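Local coordinates for protein Bse634I restriction endonuclease (Geobacillus stearothermophilus, PDB 1KNV) that probably cleaves DNA as a metal-dependent type II restriction endonuclease of the PDDEXK nuclease superfamily, at residues N4-E16 / I22-Y34. Residues are numbered along the deposited sequence; the frame is centred on the assembly and turned at random.
Sequences NLTNSNCVEEYKE and IRIKPFNALIELY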
# COMPACT_ATOMS: atom_id res chain seq x y z
N ASN B 4 -23.28 -15.36 -61.08
CA ASN B 4 -23.99 -16.27 -60.21
C ASN B 4 -24.03 -16.18 -58.68
O ASN B 4 -23.31 -16.86 -57.89
CB ASN B 4 -23.84 -17.74 -60.63
CG ASN B 4 -25.23 -18.40 -60.86
OD1 ASN B 4 -25.72 -18.49 -61.99
ND2 ASN B 4 -25.90 -18.78 -59.77
N LEU B 5 -25.02 -15.39 -58.31
CA LEU B 5 -25.41 -15.00 -56.97
C LEU B 5 -26.49 -15.92 -56.42
O LEU B 5 -26.39 -16.30 -55.25
CB LEU B 5 -25.95 -13.60 -57.05
CG LEU B 5 -25.08 -12.55 -57.69
CD1 LEU B 5 -25.87 -11.29 -57.97
CD2 LEU B 5 -23.95 -12.31 -56.74
N THR B 6 -27.53 -16.26 -57.20
CA THR B 6 -28.56 -17.18 -56.72
C THR B 6 -27.78 -18.39 -56.27
O THR B 6 -28.33 -19.34 -55.70
CB THR B 6 -29.52 -17.64 -57.84
OG1 THR B 6 -28.80 -18.43 -58.79
CG2 THR B 6 -30.15 -16.45 -58.50
N ASN B 7 -26.48 -18.33 -56.53
CA ASN B 7 -25.52 -19.36 -56.18
C ASN B 7 -24.60 -19.01 -55.00
O ASN B 7 -23.67 -19.76 -54.69
CB ASN B 7 -24.65 -19.63 -57.38
CG ASN B 7 -24.22 -21.04 -57.45
OD1 ASN B 7 -25.01 -21.94 -57.72
ND2 ASN B 7 -22.94 -21.28 -57.21
N SER B 8 -24.80 -17.88 -54.34
CA SER B 8 -23.94 -17.53 -53.21
C SER B 8 -24.32 -18.36 -52.00
O SER B 8 -25.45 -18.86 -51.90
CB SER B 8 -24.02 -16.04 -52.86
OG SER B 8 -23.21 -15.78 -51.72
N ASN B 9 -23.37 -18.54 -51.09
CA ASN B 9 -23.58 -19.29 -49.87
C ASN B 9 -23.48 -18.37 -48.66
O ASN B 9 -23.37 -18.82 -47.52
CB ASN B 9 -22.53 -20.41 -49.75
CG ASN B 9 -22.81 -21.55 -50.69
OD1 ASN B 9 -21.90 -22.26 -51.12
ND2 ASN B 9 -24.08 -21.75 -51.02
N CYS B 10 -23.52 -17.07 -48.92
CA CYS B 10 -23.42 -16.07 -47.87
C CYS B 10 -24.76 -15.88 -47.17
O CYS B 10 -24.94 -14.94 -46.39
CB CYS B 10 -22.94 -14.74 -48.44
SG CYS B 10 -24.08 -13.99 -49.58
N VAL B 11 -25.70 -16.77 -47.48
CA VAL B 11 -27.03 -16.78 -46.89
C VAL B 11 -27.50 -18.23 -46.93
O VAL B 11 -27.15 -18.97 -47.85
CB VAL B 11 -28.04 -15.88 -47.66
CG1 VAL B 11 -27.63 -14.42 -47.56
CG2 VAL B 11 -28.13 -16.31 -49.11
N GLU B 12 -28.29 -18.63 -45.94
CA GLU B 12 -28.77 -20.01 -45.87
C GLU B 12 -30.21 -20.06 -45.37
O GLU B 12 -30.61 -19.25 -44.54
CB GLU B 12 -27.84 -20.81 -44.96
CG GLU B 12 -28.40 -22.10 -44.40
CD GLU B 12 -27.38 -22.84 -43.56
OE1 GLU B 12 -26.62 -22.18 -42.82
OE2 GLU B 12 -27.33 -24.09 -43.64
N GLU B 13 -30.99 -21.00 -45.91
CA GLU B 13 -32.38 -21.15 -45.47
C GLU B 13 -32.43 -22.33 -44.53
O GLU B 13 -31.72 -23.32 -44.68
CB GLU B 13 -33.35 -21.48 -46.61
CG GLU B 13 -32.92 -21.18 -48.02
CD GLU B 13 -33.94 -21.70 -49.03
OE1 GLU B 13 -34.82 -22.50 -48.61
OE2 GLU B 13 -33.86 -21.33 -50.22
N TYR B 14 -33.29 -22.22 -43.54
CA TYR B 14 -33.44 -23.30 -42.59
C TYR B 14 -34.82 -23.19 -42.00
O TYR B 14 -35.41 -22.11 -41.97
CB TYR B 14 -32.36 -23.20 -41.52
CG TYR B 14 -32.50 -22.03 -40.57
CD1 TYR B 14 -33.02 -22.20 -39.29
CD2 TYR B 14 -32.12 -20.74 -40.97
CE1 TYR B 14 -33.16 -21.12 -38.42
CE2 TYR B 14 -32.26 -19.65 -40.10
CZ TYR B 14 -32.77 -19.86 -38.83
OH TYR B 14 -32.92 -18.79 -37.97
N LYS B 15 -35.36 -24.31 -41.56
CA LYS B 15 -36.67 -24.31 -40.96
C LYS B 15 -36.56 -24.45 -39.45
O LYS B 15 -35.63 -25.06 -38.92
CB LYS B 15 -37.53 -25.44 -41.52
CG LYS B 15 -37.95 -25.24 -42.96
CD LYS B 15 -38.90 -26.34 -43.38
CE LYS B 15 -39.15 -26.32 -44.88
NZ LYS B 15 -40.02 -27.46 -45.27
N GLU B 16 -37.52 -23.84 -38.77
CA GLU B 16 -37.61 -23.85 -37.32
C GLU B 16 -39.10 -23.85 -37.04
O GLU B 16 -39.79 -22.89 -37.39
CB GLU B 16 -36.98 -22.60 -36.73
CG GLU B 16 -35.65 -22.83 -36.06
CD GLU B 16 -35.32 -21.72 -35.09
OE1 GLU B 16 -36.25 -21.26 -34.39
OE2 GLU B 16 -34.14 -21.32 -35.00
N ILE B 22 -34.13 -17.31 -42.61
CA ILE B 22 -32.89 -17.03 -43.33
C ILE B 22 -31.78 -16.55 -42.40
O ILE B 22 -31.98 -15.65 -41.58
CB ILE B 22 -33.12 -15.94 -44.41
CG1 ILE B 22 -34.40 -16.25 -45.22
CG2 ILE B 22 -31.90 -15.84 -45.31
CD1 ILE B 22 -34.41 -17.61 -45.90
N ARG B 23 -30.60 -17.16 -42.54
CA ARG B 23 -29.45 -16.78 -41.72
C ARG B 23 -28.29 -16.36 -42.61
O ARG B 23 -28.03 -16.98 -43.64
CB ARG B 23 -28.99 -17.95 -40.84
CG ARG B 23 -28.39 -19.10 -41.64
CD ARG B 23 -27.49 -19.99 -40.80
NE ARG B 23 -28.10 -21.29 -40.50
CZ ARG B 23 -28.92 -21.52 -39.48
NH1 ARG B 23 -29.25 -20.54 -38.65
NH2 ARG B 23 -29.41 -22.74 -39.30
N ILE B 24 -27.58 -15.31 -42.23
CA ILE B 24 -26.43 -14.88 -43.01
C ILE B 24 -25.23 -15.74 -42.62
O ILE B 24 -25.11 -16.17 -41.48
CB ILE B 24 -26.08 -13.41 -42.74
CG1 ILE B 24 -27.26 -12.52 -43.12
CG2 ILE B 24 -24.82 -13.03 -43.51
CD1 ILE B 24 -27.04 -11.06 -42.81
N LYS B 25 -24.36 -16.01 -43.58
CA LYS B 25 -23.17 -16.81 -43.33
C LYS B 25 -21.99 -15.87 -43.56
O LYS B 25 -21.42 -15.82 -44.66
CB LYS B 25 -23.12 -18.00 -44.30
CG LYS B 25 -24.36 -18.87 -44.27
CD LYS B 25 -24.63 -19.39 -42.87
CE LYS B 25 -23.53 -20.34 -42.43
NZ LYS B 25 -23.42 -21.47 -43.38
N PRO B 26 -21.61 -15.10 -42.53
CA PRO B 26 -20.51 -14.13 -42.59
C PRO B 26 -19.19 -14.64 -43.14
O PRO B 26 -18.53 -13.95 -43.90
CB PRO B 26 -20.38 -13.66 -41.14
CG PRO B 26 -20.87 -14.83 -40.35
CD PRO B 26 -22.07 -15.27 -41.14
N PHE B 27 -18.82 -15.85 -42.76
CA PHE B 27 -17.55 -16.42 -43.21
C PHE B 27 -17.53 -16.79 -44.68
O PHE B 27 -16.50 -16.65 -45.34
CB PHE B 27 -17.21 -17.61 -42.32
CG PHE B 27 -17.15 -17.26 -40.86
CD1 PHE B 27 -17.82 -18.03 -39.91
CD2 PHE B 27 -16.45 -16.13 -40.42
CE1 PHE B 27 -17.79 -17.68 -38.56
CE2 PHE B 27 -16.42 -15.78 -39.07
CZ PHE B 27 -17.09 -16.56 -38.14
N ASN B 28 -18.66 -17.26 -45.20
CA ASN B 28 -18.72 -17.60 -46.62
C ASN B 28 -18.70 -16.32 -47.44
O ASN B 28 -18.17 -16.29 -48.55
CB ASN B 28 -19.98 -18.41 -46.95
CG ASN B 28 -20.04 -19.73 -46.20
OD1 ASN B 28 -19.01 -20.38 -45.98
ND2 ASN B 28 -21.24 -20.14 -45.82
N ALA B 29 -19.26 -15.26 -46.87
CA ALA B 29 -19.27 -13.97 -47.55
C ALA B 29 -17.84 -13.51 -47.72
O ALA B 29 -17.45 -13.03 -48.79
CB ALA B 29 -20.06 -12.95 -46.74
N LEU B 30 -17.04 -13.66 -46.66
CA LEU B 30 -15.64 -13.24 -46.68
C LEU B 30 -14.82 -14.00 -47.70
O LEU B 30 -14.09 -13.40 -48.49
CB LEU B 30 -15.02 -13.44 -45.29
CG LEU B 30 -15.41 -12.41 -44.23
CD1 LEU B 30 -14.89 -12.86 -42.89
CD2 LEU B 30 -14.83 -11.06 -44.59
N ILE B 31 -14.93 -15.32 -47.67
CA ILE B 31 -14.18 -16.16 -48.59
C ILE B 31 -14.56 -15.87 -50.04
O ILE B 31 -13.68 -15.70 -50.90
CB ILE B 31 -14.45 -17.65 -48.29
CG1 ILE B 31 -14.08 -17.94 -46.84
CG2 ILE B 31 -13.63 -18.52 -49.22
CD1 ILE B 31 -14.36 -19.34 -46.43
N GLU B 32 -15.86 -15.80 -50.31
CA GLU B 32 -16.37 -15.52 -51.64
C GLU B 32 -15.87 -14.19 -52.18
O GLU B 32 -15.67 -14.05 -53.38
CB GLU B 32 -17.91 -15.52 -51.63
CG GLU B 32 -18.52 -16.92 -51.76
CD GLU B 32 -20.02 -16.93 -51.50
OE1 GLU B 32 -20.67 -15.91 -51.80
OE2 GLU B 32 -20.53 -17.96 -51.01
N LEU B 33 -15.67 -13.21 -51.30
CA LEU B 33 -15.22 -11.91 -51.77
C LEU B 33 -13.72 -11.69 -51.59
O LEU B 33 -13.18 -10.67 -52.02
CB LEU B 33 -15.98 -10.79 -51.08
CG LEU B 33 -17.47 -10.70 -51.32
CD1 LEU B 33 -18.04 -9.49 -50.60
CD2 LEU B 33 -17.67 -10.59 -52.80
N TYR B 34 -13.03 -12.65 -50.99
CA TYR B 34 -11.58 -12.53 -50.80
C TYR B 34 -10.79 -13.78 -51.17
O TYR B 34 -9.95 -14.25 -50.41
CB TYR B 34 -11.25 -12.08 -49.38
CG TYR B 34 -11.88 -10.75 -49.03
CD1 TYR B 34 -13.11 -10.68 -48.38
CD2 TYR B 34 -11.25 -9.56 -49.37
CE1 TYR B 34 -13.70 -9.45 -48.10
CE2 TYR B 34 -11.84 -8.33 -49.09
CZ TYR B 34 -13.06 -8.29 -48.46
OH TYR B 34 -13.66 -7.08 -48.18
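The N-terminal beta hairpin of strands 11-16 and 19-24 runs into helix 26-33, and Glu12 and Arg23 form a hydrogen-bonded antiparallel pair in it. Glu12 N reaches Arg23 O at 2.8 Å and Arg23 N returns to Glu12 O at 2.9 Å, which fixes the register. Their side chains leave the same face and run alongside each other. Arg23 NE meets Glu12 OE1 at 2.9 Å; the carboxylate oxygen lies in the guanidinium plane, whereas the donor stands well above the carboxylate plane, the two groups being nearly perpendicular (86°). Lys25 NZ adds a weak second salt bridge to the same OE1, its chain curled back by successive bends from chi2 to chi4. The guanidinium lies flat over one face of Tyr14, with Arg23 CZ 3.8 Å from the ring centroid and planes 16° apart, a cation-pi stack. The bend at chi3 (107°) helps to bring the guanidinium over the ring. A leucine in place of Arg23 would probably leave the Tyr14 face without its cationic partner and take from Glu12 OE1 the stronger of the two salt bridges described here.

Where strand passes into helix, Lys25 N donates almost straight to Cys10 O at 3.1 Å, from well above the carbonyl plane. Asn28 ND2 donates to Asn9 O at 3.0 Å, and Glu32 OE2 takes Asn9 N on its syn lone pair at 2.9 Å. Glu32 OE1 is hydrogen-bonded to Tyr53 of helix 43-60. Cys10 CB packs on Ala29 CB, 3.8 Å away. This is an antiparallel beta hairpin whose second strand leads through the N-cap Lys25 into a helix, away from the calcium-binding residues.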